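Local coordinates for threonine--tRNA ligase catalytic subunit (Aeropyrum pernix, PDB 3A32), which attaches threonine to its cognate tRNA in two steps, activating the amino acid with ATP, but probably cannot deacylate mischarged seryl-tRNA, at residues 142-147 and 158-163. Numbering follows the deposited sequence.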
ATOM      1  N   VAL A 142       7.051  10.710   4.070  1.00  6.01           N
ATOM      2  CA  VAL A 142       8.115  11.620   4.440  1.00  6.67           C
ATOM      3  C   VAL A 142       7.662  12.543   5.557  1.00  7.09           C
ATOM      4  O   VAL A 142       6.478  12.828   5.706  1.00  8.21           O
ATOM      5  CB  VAL A 142       8.714  12.380   3.207  1.00  7.01           C
ATOM      6  CG1 VAL A 142       9.347  11.390   2.209  1.00  7.65           C
ATOM      7  CG2 VAL A 142       7.688  13.239   2.493  1.00  7.88           C
ATOM      8  N   HIS A 143       8.591  12.937   6.407  1.00  7.17           N
ATOM      9  CA  HIS A 143       8.241  13.754   7.546  1.00  7.40           C
ATOM     10  C   HIS A 143       9.243  14.894   7.641  1.00  8.62           C
ATOM     11  O   HIS A 143      10.444  14.680   7.503  1.00  8.22           O
ATOM     12  CB  HIS A 143       8.271  12.974   8.847  1.00  6.56           C
ATOM     13  CG  HIS A 143       7.219  11.935   8.930  1.00  5.17           C
ATOM     14  ND1 HIS A 143       7.348  10.694   8.326  1.00  5.81           N
ATOM     15  CD2 HIS A 143       6.013  11.948   9.527  1.00  2.00           C
ATOM     16  CE1 HIS A 143       6.248   9.997   8.543  1.00  3.50           C
ATOM     17  NE2 HIS A 143       5.414  10.745   9.241  1.00  4.09           N
ATOM     18  N   ARG A 144       8.723  16.085   7.903  1.00  8.25           N
ATOM     19  CA  ARG A 144       9.532  17.304   7.852  1.00  9.61           C
ATOM     20  C   ARG A 144       9.056  18.229   8.958  1.00  9.41           C
ATOM     21  O   ARG A 144       7.867  18.243   9.289  1.00  7.19           O
ATOM     22  CB  ARG A 144       9.363  17.967   6.488  1.00  9.17           C
ATOM     23  CG  ARG A 144       9.968  17.134   5.408  1.00 11.43           C
ATOM     24  CD  ARG A 144       9.780  17.754   4.071  1.00 10.48           C
ATOM     25  NE  ARG A 144      10.328  16.866   3.034  1.00 11.50           N
ATOM     26  CZ  ARG A 144      10.266  17.127   1.731  1.00 12.94           C
ATOM     27  NH1 ARG A 144       9.719  18.257   1.325  1.00 13.27           N
ATOM     28  NH2 ARG A 144      10.742  16.269   0.827  1.00 13.34           N
ATOM     29  N   TYR A 145       9.989  18.977   9.536  1.00 11.39           N
ATOM     30  CA  TYR A 145       9.616  19.987  10.554  1.00 13.55           C
ATOM     31  C   TYR A 145       8.757  21.036   9.904  1.00 12.85           C
ATOM     32  O   TYR A 145       9.155  21.569   8.911  1.00 13.61           O
ATOM     33  CB  TYR A 145      10.842  20.663  11.193  1.00 15.14           C
ATOM     34  CG  TYR A 145      10.439  21.843  12.074  1.00 17.49           C
ATOM     35  CD1 TYR A 145       9.676  21.640  13.218  1.00 17.09           C
ATOM     36  CD2 TYR A 145      10.754  23.164  11.714  1.00 19.47           C
ATOM     37  CE1 TYR A 145       9.252  22.688  14.003  1.00 18.66           C
ATOM     38  CE2 TYR A 145      10.343  24.236  12.511  1.00 20.39           C
ATOM     39  CZ  TYR A 145       9.594  23.971  13.669  1.00 20.15           C
ATOM     40  OH  TYR A 145       9.148  25.005  14.495  1.00 21.23           O
ATOM     41  N   GLU A 146       7.567  21.300  10.425  1.00 12.89           N
ATOM     42  CA  GLU A 146       6.904  22.584  10.160  1.00 14.16           C
ATOM     43  C   GLU A 146       6.527  23.242  11.465  1.00 15.01           C
ATOM     44  O   GLU A 146       6.022  22.553  12.352  1.00 15.28           O
ATOM     45  CB  GLU A 146       5.638  22.433   9.316  1.00 13.79           C
ATOM     46  CG  GLU A 146       5.874  21.740   7.972  1.00 15.58           C
ATOM     47  CD  GLU A 146       6.464  22.663   6.929  1.00 17.99           C
ATOM     48  OE1 GLU A 146       6.544  23.876   7.172  1.00 21.92           O
ATOM     49  OE2 GLU A 146       6.840  22.172   5.859  1.00 18.78           O
ATOM     50  N   PRO A 147       6.741  24.591  11.567  1.00 16.09           N
ATOM     51  CA  PRO A 147       6.260  25.370  12.722  1.00 16.43           C
ATOM     52  C   PRO A 147       4.732  25.353  12.729  1.00 16.94           C
ATOM     53  O   PRO A 147       4.127  25.214  11.650  1.00 17.48           O
ATOM     54  CB  PRO A 147       6.774  26.788  12.450  1.00 15.79           C
ATOM     55  CG  PRO A 147       7.016  26.854  10.979  1.00 16.52           C
ATOM     56  CD  PRO A 147       7.379  25.449  10.541  1.00 15.51           C
ATOM     57  N   ARG A 158       3.163  17.927   8.637  1.00  8.32           N
ATOM     58  CA  ARG A 158       4.395  17.338   9.125  1.00  8.06           C
ATOM     59  C   ARG A 158       4.725  15.936   8.589  1.00  7.79           C
ATOM     60  O   ARG A 158       5.867  15.512   8.644  1.00  7.43           O
ATOM     61  CB  ARG A 158       4.334  17.295  10.658  1.00  8.70           C
ATOM     62  CG  ARG A 158       4.535  18.681  11.288  1.00 11.02           C
ATOM     63  CD  ARG A 158       4.226  18.729  12.782  1.00  7.36           C
ATOM     64  NE  ARG A 158       4.454  20.107  13.197  1.00  7.67           N
ATOM     65  CZ  ARG A 158       4.021  20.652  14.323  1.00  7.95           C
ATOM     66  NH1 ARG A 158       3.306  19.962  15.223  1.00  8.68           N
ATOM     67  NH2 ARG A 158       4.359  21.886  14.561  1.00  5.89           N
ATOM     68  N   GLY A 159       3.724  15.194   8.131  1.00  7.37           N
ATOM     69  CA  GLY A 159       3.944  13.875   7.521  1.00  6.02           C
ATOM     70  C   GLY A 159       3.020  13.753   6.335  1.00  6.72           C
ATOM     71  O   GLY A 159       1.832  14.070   6.442  1.00  6.16           O
ATOM     72  N   PHE A 160       3.564  13.341   5.190  1.00  5.75           N
ATOM     73  CA  PHE A 160       2.771  13.259   3.987  1.00  6.23           C
ATOM     74  C   PHE A 160       3.331  12.222   3.007  1.00  5.91           C
ATOM     75  O   PHE A 160       4.366  11.625   3.246  1.00  5.90           O
ATOM     76  CB  PHE A 160       2.592  14.672   3.297  1.00  6.49           C
ATOM     77  CG  PHE A 160       3.890  15.357   2.916  1.00  6.41           C
ATOM     78  CD1 PHE A 160       4.358  15.317   1.600  1.00  5.81           C
ATOM     79  CD2 PHE A 160       4.662  16.019   3.882  1.00  8.32           C
ATOM     80  CE1 PHE A 160       5.596  15.912   1.232  1.00  6.87           C
ATOM     81  CE2 PHE A 160       5.885  16.646   3.518  1.00  7.22           C
ATOM     82  CZ  PHE A 160       6.358  16.575   2.193  1.00  5.82           C
ATOM     83  N   THR A 161       2.640  12.060   1.884  1.00  7.12           N
ATOM     84  CA  THR A 161       2.958  11.048   0.907  1.00  6.56           C
ATOM     85  C   THR A 161       3.258  11.729  -0.433  1.00  6.86           C
ATOM     86  O   THR A 161       2.613  12.709  -0.768  1.00  7.16           O
ATOM     87  CB  THR A 161       1.800  10.012   0.865  1.00  7.91           C
ATOM     88  OG1 THR A 161       1.260   9.840   2.209  1.00  7.76           O
ATOM     89  CG2 THR A 161       2.306   8.636   0.327  1.00  4.04           C
ATOM     90  N   GLN A 162       4.242  11.214  -1.170  1.00  7.59           N
ATOM     91  CA  GLN A 162       4.633  11.703  -2.510  1.00  7.87           C
ATOM     92  C   GLN A 162       4.530  10.502  -3.456  1.00  8.40           C
ATOM     93  O   GLN A 162       4.816   9.392  -3.037  1.00  7.33           O
ATOM     94  CB  GLN A 162       6.107  12.092  -2.521  1.00  8.35           C
ATOM     95  CG  GLN A 162       6.476  13.281  -1.694  1.00  8.73           C
ATOM     96  CD  GLN A 162       7.941  13.363  -1.377  1.00 10.62           C
ATOM     97  OE1 GLN A 162       8.607  12.364  -1.126  1.00 12.38           O
ATOM     98  NE2 GLN A 162       8.460  14.576  -1.368  1.00 13.88           N
ATOM     99  N   ASP A 163       4.091  10.735  -4.706  1.00  7.29           N
ATOM    100  CA  ASP A 163       4.287   9.776  -5.796  1.00  6.86           C
ATOM    101  C   ASP A 163       5.697  10.044  -6.400  1.00  6.27           C
ATOM    102  O   ASP A 163       5.861  10.605  -7.494  1.00  5.54           O
ATOM    103  CB  ASP A 163       3.172   9.925  -6.879  1.00  6.21           C
ATOM    104  CG  ASP A 163       3.037  11.378  -7.430  1.00  7.24           C
ATOM    105  OD1 ASP A 163       3.224  12.349  -6.652  1.00  7.82           O
ATOM    106  OD2 ASP A 163       2.721  11.558  -8.640  1.00  7.28           O
TER
HETATM  107  O   HOH W   1      11.323  14.898  -1.627  1.00 15.80           O
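Val-142 and Phe-160 form the tight part of this antiparallel pairing: their backbones exchange two 3.0 Å hydrogen bonds, Val-142 N to Phe-160 O and Phe-160 N to Val-142 O, and Val-142 CG2 sits over the Phe-160 ring face, 3.8 Å from its centroid, as a CH-pi contact. The ring comes within reach because Phe-160 CG lies between its backbone N and carbonyl carbon (chi1 58°). Next along, the His-143 ring packs against Gly-159, CD2 being 3.5 Å from Gly-159 CA, where a side chain would clash. Toward Gln-162 the fit is looser: the rim of the Phe-160 ring meets one face of the Arg-144 guanidinium almost perpendicularly, Arg-144 NH2 and Gln-162 NE2 both donate to one water, the arginine weakly, while Arg-144 NE is hydrogen-bonded to Pro-109 O. At the other end, extended Arg-158 grips Glu-146 O side-on and in plane, from NE at 3.0 Å and NH2 at 2.8 Å. A leucine here would probably leave the Glu-146 carbonyl without either donor and the backbone at 146-147 freer to shift. The pair joins strand 134-143 to its antiparallel neighbour, 159-170, in the class II core's mixed sheet, helix 317-327 touching Phe-160 and strand 96-100 His-143.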